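PDB 3NFT: translocator protein BipD from Burkholderia pseudomallei, which is required for invasion of epithelial cells and survival inside host cells, and probably regulates secretion of the effectors BipB and BipC through the type III system. Local coordinates for residues R58-I63 with D163-K168; G177-A182 with P236-V241; R71-T76 with V157-Q162; L183-I188 with K230-L235. All blocks are in the same frame, centred on the assembly; numbering follows the deposited sequence. Where two conformers were deposited one is given.

Contact 1 (R58-I63 with D163-K168); sequences RLPDRI and DYISAK
The guanidinium of R62 turns an edge to the strand 165-168: K168 O lies near its plane, 3.4 Å from R62 NH2. The methyl of A167 comes in obliquely, with A167 CB 4.0 Å from R62 NH2, and F67 of the strand 66-68 touches both side chains. The firm polar partner of NH2 is the carbonyl of N172, where the next strand begins. The arginine therefore sits by two backbone oxygens at one end of a hairpin, a place suited to a cationic group rich in N-H. It gets there by leaving with CG anti to the backbone N (chi1 -176°) and then folding at chi2 and chi3, which carries the long chain across to the other strand.

At the other end the contact is wholly apolar. The branches of I165 divide the work: I165 CG2 meets the proline ring 3.7 Å from P60 CG, while I165 CD1 lies 4.2 Å from L59 CD1, the two side chains crossing at about a right angle. L59 also packs on W250 and Y247 of the helix 244-295. D61 points away from the strand 165-168; its OD1 accepts from R62 N, at 2.8 Å, and from Q248.

The touching parts run within 16° of each other, yet P60 CA and I165 CA are 7.0 Å apart, too far for a backbone ladder. Each strand pairs with its own antiparallel neighbour, 61-63 with 66-68 and 165-168 with 172-175, so a two-stranded hairpin faces the edge strand of a three-stranded antiparallel sheet through side chains.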
# COMPACT_ATOMS: atom_id res chain seq x y z
N ARG A 58 -7.41 -9.03 -47.08
CA ARG A 58 -6.76 -9.87 -48.07
C ARG A 58 -6.41 -9.10 -49.29
O ARG A 58 -7.20 -8.30 -49.77
CB ARG A 58 -7.70 -10.97 -48.51
CG ARG A 58 -7.88 -11.94 -47.47
CD ARG A 58 -8.48 -13.11 -48.03
NE ARG A 58 -8.57 -14.15 -47.05
CZ ARG A 58 -9.10 -15.34 -47.35
NH1 ARG A 58 -9.48 -15.58 -48.60
NH2 ARG A 58 -9.15 -16.27 -46.43
N LEU A 59 -5.20 -9.35 -49.80
CA LEU A 59 -4.79 -8.76 -51.05
C LEU A 59 -5.47 -9.44 -52.23
O LEU A 59 -5.95 -10.57 -52.10
CB LEU A 59 -3.26 -8.82 -51.21
CG LEU A 59 -2.45 -8.06 -50.15
CD1 LEU A 59 -0.98 -7.92 -50.56
CD2 LEU A 59 -2.97 -6.70 -49.78
N PRO A 60 -5.51 -8.78 -53.40
CA PRO A 60 -5.99 -9.44 -54.60
C PRO A 60 -5.19 -10.71 -54.91
O PRO A 60 -4.09 -10.89 -54.41
CB PRO A 60 -5.79 -8.37 -55.69
CG PRO A 60 -5.55 -7.09 -54.99
CD PRO A 60 -5.03 -7.41 -53.66
N ASP A 61 -5.77 -11.61 -55.69
CA ASP A 61 -5.09 -12.82 -56.06
C ASP A 61 -5.66 -13.29 -57.39
O ASP A 61 -6.57 -12.68 -57.95
CB ASP A 61 -5.26 -13.87 -54.94
CG ASP A 61 -4.09 -14.85 -54.85
OD1 ASP A 61 -3.29 -14.97 -55.82
OD2 ASP A 61 -3.97 -15.52 -53.79
N ARG A 62 -5.06 -14.36 -57.91
CA ARG A 62 -5.55 -15.05 -59.08
C ARG A 62 -5.64 -16.51 -58.66
O ARG A 62 -4.63 -17.14 -58.38
CB ARG A 62 -4.57 -14.86 -60.24
CG ARG A 62 -5.00 -15.46 -61.55
CD ARG A 62 -5.70 -14.44 -62.40
NE ARG A 62 -4.78 -13.55 -63.12
CZ ARG A 62 -5.18 -12.68 -64.04
NH1 ARG A 62 -6.47 -12.58 -64.34
NH2 ARG A 62 -4.31 -11.91 -64.66
N ILE A 63 -6.87 -17.03 -58.59
CA ILE A 63 -7.13 -18.38 -58.08
C ILE A 63 -7.64 -19.24 -59.24
O ILE A 63 -8.68 -18.93 -59.82
CB ILE A 63 -8.15 -18.37 -56.91
CG1 ILE A 63 -8.41 -19.78 -56.37
CG2 ILE A 63 -9.47 -17.73 -57.33
CD1 ILE A 63 -7.22 -20.40 -55.64
N ASP A 163 -5.01 -0.70 -54.35
CA ASP A 163 -5.27 0.07 -55.56
C ASP A 163 -4.13 -0.07 -56.55
O ASP A 163 -4.27 0.26 -57.74
CB ASP A 163 -5.41 1.56 -55.26
CG ASP A 163 -6.72 1.94 -54.62
OD1 ASP A 163 -6.85 3.11 -54.22
OD2 ASP A 163 -7.64 1.12 -54.55
N TYR A 164 -2.98 -0.52 -56.05
CA TYR A 164 -1.77 -0.63 -56.87
C TYR A 164 -1.44 -2.05 -57.30
O TYR A 164 -0.35 -2.33 -57.82
CB TYR A 164 -0.61 0.03 -56.12
CG TYR A 164 -0.79 1.50 -55.96
CD1 TYR A 164 -0.95 2.08 -54.71
CD2 TYR A 164 -0.79 2.34 -57.07
CE1 TYR A 164 -1.13 3.46 -54.56
CE2 TYR A 164 -0.97 3.72 -56.94
CZ TYR A 164 -1.14 4.27 -55.69
OH TYR A 164 -1.30 5.64 -55.55
N ILE A 165 -2.39 -2.98 -57.10
CA ILE A 165 -2.27 -4.32 -57.58
C ILE A 165 -3.44 -4.56 -58.50
O ILE A 165 -4.61 -4.31 -58.11
CB ILE A 165 -2.31 -5.33 -56.42
CG1 ILE A 165 -1.13 -5.06 -55.46
CG2 ILE A 165 -2.37 -6.76 -56.93
CD1 ILE A 165 -1.23 -5.77 -54.14
N SER A 166 -3.16 -5.06 -59.69
CA SER A 166 -4.21 -5.29 -60.68
C SER A 166 -3.90 -6.47 -61.59
O SER A 166 -2.76 -6.95 -61.65
CB SER A 166 -4.42 -4.03 -61.49
OG SER A 166 -3.26 -3.69 -62.25
N ALA A 167 -4.91 -6.94 -62.30
CA ALA A 167 -4.75 -7.97 -63.30
C ALA A 167 -4.03 -7.42 -64.52
O ALA A 167 -4.37 -6.33 -65.02
CB ALA A 167 -6.15 -8.52 -63.74
N LYS A 168 -3.07 -8.19 -65.02
CA LYS A 168 -2.36 -7.88 -66.27
C LYS A 168 -2.48 -9.10 -67.16
O LYS A 168 -2.23 -10.22 -66.72
CB LYS A 168 -0.88 -7.58 -65.97
CG LYS A 168 -0.02 -7.23 -67.19
CD LYS A 168 -0.26 -5.82 -67.63
CE LYS A 168 0.44 -5.51 -68.92
NZ LYS A 168 0.16 -4.10 -69.32

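Contact 2 (G177-A182 with P236-V241); sequences GGKIKA and PPDGTV
G177 and the carbonyl of P236 form the tight part of this contact, where the helix 177-189 starts against an incoming loop. G177 CA is 3.0 Å from P236 O in a CA-H...O contact, and that oxygen takes up the very place a beta-carbon would need, which is why glycine fits here. A weak hydrogen bond runs from G177 N to P237 O at 3.4 Å. Alongside, the carboxylate of D238 reaches the first turn: D238 OD2 accepts from K179 N at 2.9 Å, met on its syn side, and lies 2.8 Å from G178 N. At G178 the bare backbone leaves the oxygen more room.

The outer side is looser and belongs to the lysines. K179, bent at chi2, brings its CG to 3.6 Å from D238 OD2, but K179 NZ stays 4.1 Å from D238 OD1, too long for a salt bridge. K181 is extended, and it is a methylene that touches, K181 CE lying 3.5 Å from P236 O.

D238 and G239 are the two central residues of a type II beta turn from P237 to T240. G239 takes the positive phi (77°), T240 OG1 donates to P237 O, and G239 N bonds to D176. The turn thus presents a carboxylate to the amides at a helix N terminus, an arrangement in which the helix dipole probably favours the negative charge, just before the strand 240-243 joins its sheet.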
# COMPACT_ATOMS: atom_id res chain seq x y z
N GLY A 177 4.88 -1.30 -57.07
CA GLY A 177 5.48 -1.46 -55.78
C GLY A 177 6.14 -0.24 -55.18
O GLY A 177 6.25 -0.12 -53.97
N GLY A 178 6.64 0.65 -56.04
CA GLY A 178 7.18 1.92 -55.54
C GLY A 178 6.15 2.78 -54.83
O GLY A 178 6.41 3.35 -53.77
N LYS A 179 4.95 2.83 -55.40
CA LYS A 179 3.86 3.58 -54.80
C LYS A 179 3.53 2.95 -53.44
O LYS A 179 3.26 3.66 -52.46
CB LYS A 179 2.63 3.56 -55.69
CG LYS A 179 2.83 4.25 -57.04
CD LYS A 179 3.17 5.69 -56.86
CE LYS A 179 3.35 6.37 -58.20
NZ LYS A 179 2.31 5.91 -59.16
N ILE A 180 3.57 1.61 -53.40
CA ILE A 180 3.25 0.90 -52.15
C ILE A 180 4.33 1.15 -51.09
O ILE A 180 4.02 1.38 -49.93
CB ILE A 180 3.04 -0.60 -52.39
CG1 ILE A 180 1.87 -0.81 -53.36
CG2 ILE A 180 2.76 -1.33 -51.08
CD1 ILE A 180 1.62 -2.23 -53.79
N LYS A 181 5.60 1.20 -51.51
CA LYS A 181 6.67 1.50 -50.57
C LYS A 181 6.46 2.84 -49.91
O LYS A 181 6.68 2.99 -48.71
CB LYS A 181 8.02 1.50 -51.29
CG LYS A 181 8.51 0.17 -51.72
CD LYS A 181 9.75 0.30 -52.62
CE LYS A 181 10.02 -0.93 -53.43
NZ LYS A 181 11.28 -0.77 -54.25
N ALA A 182 6.03 3.83 -50.70
CA ALA A 182 5.80 5.17 -50.19
C ALA A 182 4.66 5.19 -49.16
O ALA A 182 4.74 5.90 -48.13
CB ALA A 182 5.53 6.17 -51.36
N PRO A 236 8.61 -4.99 -55.12
CA PRO A 236 9.31 -4.64 -56.37
C PRO A 236 9.02 -3.19 -56.70
O PRO A 236 8.25 -2.52 -56.00
CB PRO A 236 8.64 -5.57 -57.37
CG PRO A 236 7.20 -5.54 -56.93
CD PRO A 236 7.27 -5.54 -55.41
N PRO A 237 9.62 -2.69 -57.79
CA PRO A 237 9.38 -1.30 -58.20
C PRO A 237 8.06 -1.10 -58.96
O PRO A 237 7.38 -2.09 -59.22
CB PRO A 237 10.59 -1.00 -59.10
CG PRO A 237 10.90 -2.27 -59.62
CD PRO A 237 10.69 -3.31 -58.56
N ASP A 238 7.69 0.14 -59.23
CA ASP A 238 6.53 0.39 -60.09
C ASP A 238 6.61 -0.35 -61.43
O ASP A 238 7.69 -0.63 -61.97
CB ASP A 238 6.29 1.88 -60.32
CG ASP A 238 5.79 2.60 -59.11
OD1 ASP A 238 5.87 3.87 -59.09
OD2 ASP A 238 5.29 1.93 -58.18
N GLY A 239 5.43 -0.71 -61.96
CA GLY A 239 5.33 -1.34 -63.23
C GLY A 239 5.67 -2.81 -63.31
O GLY A 239 5.77 -3.38 -64.42
N THR A 240 5.87 -3.44 -62.16
CA THR A 240 6.29 -4.83 -62.12
C THR A 240 5.17 -5.74 -62.57
O THR A 240 4.04 -5.61 -62.11
CB THR A 240 6.75 -5.22 -60.72
OG1 THR A 240 7.98 -4.52 -60.44
CG2 THR A 240 6.99 -6.75 -60.61
N VAL A 241 5.49 -6.62 -63.50
CA VAL A 241 4.55 -7.61 -63.99
C VAL A 241 5.05 -8.99 -63.59
O VAL A 241 6.16 -9.41 -63.96
CB VAL A 241 4.33 -7.51 -65.50
CG1 VAL A 241 3.41 -8.64 -65.96
CG2 VAL A 241 3.73 -6.16 -65.86

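Contact 3 (R71-T76 with V157-Q162); sequences RRANLT and VMSKLQ
R72 and Q162 both carry CG beside the backbone N, opposite the carbonyl carbon (chi1 -66° and -63°), and their largely extended chains slide past each other in opposite directions. This lays Q162 CB over one face of the guanidinium, 3.5 Å from R72 NH2. S159 O lies over the same face, 3.1 Å from R72 NH1 but badly angled for a hydrogen bond; the salt-bridge partner of that nitrogen is D163.

Two nearly straight bonds fasten the backbone of 71-76 to side chains of the helix end. A73 N donates to S159 OG at 3.0 Å, and the same hydroxyl bonds to the carbonyl of A155 one helical turn back, so a small serine serves loop and helix together. The amide of Q162 spends both hydrogens: NE2 donates to R71 O at 3.2 Å, coming from above the carbonyl plane, and to M158 O at 3.0 Å. This pair of bonds fixes the rotation of a buried amide.

Just beyond, N74 OD1 accepts from T76 N, a capping bond at the start of the helix 76-103. The whole is an extended connection strapped along the C-terminal end of the helix 121-160, where alpha-helix gives way to a 3-10 turn.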
# COMPACT_ATOMS: atom_id res chain seq x y z
N ARG A 71 -9.86 -7.91 -50.05
CA ARG A 71 -10.80 -7.37 -49.08
C ARG A 71 -10.08 -6.31 -48.27
O ARG A 71 -9.00 -6.57 -47.76
CB ARG A 71 -11.33 -8.46 -48.14
CG ARG A 71 -12.33 -7.90 -47.14
CD ARG A 71 -12.89 -8.94 -46.19
NE ARG A 71 -14.14 -8.47 -45.59
CZ ARG A 71 -14.26 -7.62 -44.57
NH1 ARG A 71 -13.20 -7.07 -43.99
NH2 ARG A 71 -15.48 -7.30 -44.14
N ARG A 72 -10.66 -5.12 -48.22
CA ARG A 72 -10.15 -3.99 -47.45
C ARG A 72 -10.81 -3.93 -46.08
O ARG A 72 -11.87 -4.54 -45.87
CB ARG A 72 -10.35 -2.70 -48.24
CG ARG A 72 -9.49 -2.71 -49.53
CD ARG A 72 -9.91 -1.72 -50.50
NE ARG A 72 -9.48 -1.99 -51.89
CZ ARG A 72 -8.76 -1.19 -52.66
NH1 ARG A 72 -8.34 0.01 -52.24
NH2 ARG A 72 -8.47 -1.59 -53.90
N ALA A 73 -10.22 -3.16 -45.17
CA ALA A 73 -10.65 -3.07 -43.81
C ALA A 73 -11.62 -1.92 -43.57
O ALA A 73 -11.37 -0.79 -44.00
CB ALA A 73 -9.39 -2.89 -42.88
N ASN A 74 -12.67 -2.17 -42.80
CA ASN A 74 -13.55 -1.15 -42.25
C ASN A 74 -12.83 -0.60 -41.04
O ASN A 74 -12.80 -1.20 -39.96
CB ASN A 74 -14.93 -1.75 -41.87
CG ASN A 74 -15.84 -0.77 -41.20
OD1 ASN A 74 -15.47 0.39 -40.98
ND2 ASN A 74 -17.08 -1.22 -40.85
N LEU A 75 -12.19 0.55 -41.22
CA LEU A 75 -11.32 1.06 -40.15
C LEU A 75 -12.09 1.56 -38.93
O LEU A 75 -11.52 1.75 -37.85
CB LEU A 75 -10.40 2.17 -40.69
CG LEU A 75 -9.51 1.79 -41.86
CD1 LEU A 75 -8.82 3.06 -42.42
CD2 LEU A 75 -8.48 0.74 -41.42
N THR A 76 -13.39 1.81 -39.09
CA THR A 76 -14.18 2.28 -37.97
C THR A 76 -14.23 1.26 -36.82
O THR A 76 -14.51 1.64 -35.68
CB THR A 76 -15.62 2.64 -38.35
OG1 THR A 76 -16.41 1.46 -38.61
CG2 THR A 76 -15.62 3.57 -39.60
N VAL A 157 -3.12 1.11 -44.56
CA VAL A 157 -2.18 0.98 -45.66
C VAL A 157 -2.37 -0.32 -46.45
O VAL A 157 -2.23 -0.31 -47.68
CB VAL A 157 -0.73 1.21 -45.23
CG1 VAL A 157 -0.14 -0.02 -44.58
CG2 VAL A 157 0.11 1.65 -46.44
N MET A 158 -2.73 -1.41 -45.78
CA MET A 158 -2.93 -2.68 -46.47
C MET A 158 -4.21 -2.67 -47.29
O MET A 158 -4.39 -3.54 -48.15
CB MET A 158 -2.90 -3.87 -45.50
CG MET A 158 -1.58 -4.02 -44.80
SD MET A 158 -1.51 -5.52 -43.79
CE MET A 158 -2.90 -5.30 -42.67
N SER A 159 -5.09 -1.71 -47.00
CA SER A 159 -6.29 -1.50 -47.81
C SER A 159 -5.95 -0.60 -49.01
O SER A 159 -6.23 -0.94 -50.15
CB SER A 159 -7.38 -0.88 -46.96
OG SER A 159 -7.74 -1.71 -45.88
N LYS A 160 -5.34 0.55 -48.74
CA LYS A 160 -4.96 1.51 -49.78
C LYS A 160 -4.05 0.91 -50.83
O LYS A 160 -4.20 1.20 -52.03
CB LYS A 160 -4.27 2.72 -49.15
CG LYS A 160 -5.17 3.64 -48.41
CD LYS A 160 -4.41 4.82 -47.83
CE LYS A 160 -5.29 6.02 -47.61
NZ LYS A 160 -6.42 5.75 -46.68
N LEU A 161 -3.13 0.04 -50.42
CA LEU A 161 -2.13 -0.48 -51.35
C LEU A 161 -2.73 -1.37 -52.41
O LEU A 161 -2.16 -1.56 -53.46
CB LEU A 161 -0.99 -1.19 -50.62
CG LEU A 161 -1.25 -2.52 -49.91
CD1 LEU A 161 -1.24 -3.67 -50.91
CD2 LEU A 161 -0.18 -2.78 -48.81
N GLN A 162 -3.94 -1.88 -52.15
CA GLN A 162 -4.62 -2.76 -53.10
C GLN A 162 -4.97 -2.03 -54.40
O GLN A 162 -5.19 -2.67 -55.42
CB GLN A 162 -5.86 -3.37 -52.44
CG GLN A 162 -5.47 -4.24 -51.28
CD GLN A 162 -6.67 -4.96 -50.66
OE1 GLN A 162 -7.61 -5.31 -51.36
NE2 GLN A 162 -6.62 -5.15 -49.35

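Contact 4 (L183-I188 with K230-L235); sequences LIQQVI and KMRDSL
Q185 and R232 make the polar part of this helix-to-helix contact, toward its outer edge. R232 NH1 donates to Q185 OE1 at 2.6 Å, reaching a lone pair in the carbonyl plane although the bond is bent (138° at the hydrogen). The amide and guanidinium planes are nearly coplanar, 25° apart. Beside them I184 provides the apolar part: its CG2 rests 3.9 Å from R232 CB, and its CD1 meets L235 CD1 tip to tip at 3.8 Å. I188 CD1 approaches R232 NH1 at 3.9 Å, its chain crossing the arginine at about a right angle.

Further out, D233 holds the far side of the guanidinium. R232 NE and NH2 both donate to D233 OD2, with NH2 at 3.0 Å in a salt bridge, and the oxygen lies in the guanidinium plane. A bend at chi3 (60°) lets the arginine turn back to this neighbour while NH1 still faces Q185. A water accepts from Q185 NE2 and, weakly, from R232 NH1; NE2 also donates to D189. M231, which I184 CD1 also touches, has its end turned away to pack on F254 and Q257 of the helix 244-295, and the hydroxyl of S234, bonded to M231 O at 2.7 Å, pairs with W250.

Glutamine suits its place because one amide can accept and donate at once. With D233 countering the arginine's charge, the cation is probably well stabilised at this partly exposed edge, while I184 and L235, both buried, supply the apolar packing on the inner side.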
# COMPACT_ATOMS: atom_id res chain seq x y z
N LEU A 183 3.60 4.44 -49.44
CA LEU A 183 2.49 4.33 -48.48
C LEU A 183 2.97 3.73 -47.16
O LEU A 183 2.64 4.22 -46.08
CB LEU A 183 1.34 3.49 -49.08
CG LEU A 183 0.54 4.11 -50.20
CD1 LEU A 183 -0.40 3.04 -50.82
CD2 LEU A 183 -0.29 5.26 -49.68
N ILE A 184 3.75 2.65 -47.24
CA ILE A 184 4.27 2.01 -46.05
C ILE A 184 5.20 2.93 -45.29
O ILE A 184 5.17 2.99 -44.07
CB ILE A 184 4.90 0.63 -46.35
CG1 ILE A 184 3.82 -0.33 -46.89
CG2 ILE A 184 5.55 0.03 -45.09
CD1 ILE A 184 4.31 -1.60 -47.47
N GLN A 185 6.08 3.63 -46.00
CA GLN A 185 6.97 4.53 -45.33
C GLN A 185 6.23 5.63 -44.58
O GLN A 185 6.65 6.06 -43.49
CB GLN A 185 7.96 5.10 -46.35
CG GLN A 185 9.12 5.87 -45.69
CD GLN A 185 10.02 4.97 -44.87
OE1 GLN A 185 10.50 3.94 -45.37
NE2 GLN A 185 10.24 5.33 -43.60
N GLN A 186 5.11 6.08 -45.14
CA GLN A 186 4.25 7.08 -44.48
C GLN A 186 3.76 6.58 -43.11
O GLN A 186 3.72 7.30 -42.14
CB GLN A 186 3.11 7.42 -45.41
CG GLN A 186 2.25 8.56 -45.07
CD GLN A 186 1.35 8.97 -46.24
OE1 GLN A 186 0.61 8.15 -46.82
NE2 GLN A 186 1.42 10.25 -46.61
N VAL A 187 3.41 5.30 -43.04
CA VAL A 187 3.07 4.71 -41.77
C VAL A 187 4.26 4.69 -40.81
O VAL A 187 4.15 5.04 -39.66
CB VAL A 187 2.48 3.29 -41.96
CG1 VAL A 187 2.22 2.63 -40.59
CG2 VAL A 187 1.22 3.39 -42.83
N ILE A 188 5.40 4.22 -41.28
CA ILE A 188 6.59 4.13 -40.44
C ILE A 188 6.93 5.52 -39.87
O ILE A 188 7.25 5.66 -38.68
CB ILE A 188 7.79 3.56 -41.25
CG1 ILE A 188 7.58 2.09 -41.63
CG2 ILE A 188 9.13 3.73 -40.46
CD1 ILE A 188 8.66 1.50 -42.54
N LYS A 230 10.17 -4.85 -43.19
CA LYS A 230 10.24 -6.10 -43.95
C LYS A 230 9.20 -6.10 -45.06
O LYS A 230 9.47 -6.50 -46.18
CB LYS A 230 10.13 -7.35 -43.04
CG LYS A 230 11.39 -7.62 -42.26
CD LYS A 230 11.25 -8.71 -41.26
CE LYS A 230 12.50 -8.83 -40.38
NZ LYS A 230 13.77 -8.78 -41.16
N MET A 231 7.99 -5.61 -44.75
CA MET A 231 6.94 -5.46 -45.77
C MET A 231 7.39 -4.49 -46.88
O MET A 231 7.31 -4.81 -48.06
CB MET A 231 5.66 -4.94 -45.12
CG MET A 231 4.90 -5.95 -44.30
SD MET A 231 3.54 -5.09 -43.49
CE MET A 231 2.30 -6.33 -43.40
N ARG A 232 7.89 -3.34 -46.47
CA ARG A 232 8.40 -2.36 -47.44
C ARG A 232 9.50 -2.95 -48.34
O ARG A 232 9.48 -2.81 -49.58
CB ARG A 232 8.95 -1.12 -46.72
CG ARG A 232 9.23 0.06 -47.62
CD ARG A 232 10.12 1.09 -46.89
NE ARG A 232 11.38 0.45 -46.52
CZ ARG A 232 12.17 0.80 -45.50
NH1 ARG A 232 11.84 1.80 -44.69
NH2 ARG A 232 13.27 0.09 -45.26
N ASP A 233 10.47 -3.60 -47.72
CA ASP A 233 11.62 -4.15 -48.46
C ASP A 233 11.28 -5.35 -49.34
O ASP A 233 12.08 -5.72 -50.22
CB ASP A 233 12.73 -4.55 -47.51
CG ASP A 233 13.37 -3.39 -46.82
OD1 ASP A 233 14.10 -3.67 -45.84
OD2 ASP A 233 13.17 -2.20 -47.22
N SER A 234 10.10 -5.94 -49.16
CA SER A 234 9.67 -7.06 -49.99
C SER A 234 9.21 -6.64 -51.38
O SER A 234 9.06 -7.48 -52.27
CB SER A 234 8.55 -7.86 -49.32
OG SER A 234 7.31 -7.14 -49.34
N LEU A 235 8.90 -5.35 -51.55
CA LEU A 235 8.19 -4.88 -52.73
C LEU A 235 9.11 -4.67 -53.92
O LEU A 235 10.26 -4.21 -53.77
CB LEU A 235 7.48 -3.58 -52.43
CG LEU A 235 6.25 -3.77 -51.55
CD1 LEU A 235 5.96 -2.50 -50.79
CD2 LEU A 235 5.06 -4.27 -52.45
O HOH W 1 12.44 3.57 -41.90

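In the fold
From the N terminus, residues 58-63 open contact 1 and 71-76 open contact 3. The chain then runs through the helices 76-103 and 121-160, whose end closes contact 3 before 163-168 close contact 1, so contact 3 is nested in the loop of contact 1. After this pair, 177-182 open contact 2 and 183-188, on the same helix, open contact 4; 230-235 close contact 4 and 236-241 close contact 2, a second nest. The two nests stand in series and none cross. I180 against L161 and V157 against L183 tie the helix 177-189 to the end of the helix 121-160, while Y164 and I165 against I180 connect the strand 165-168 region.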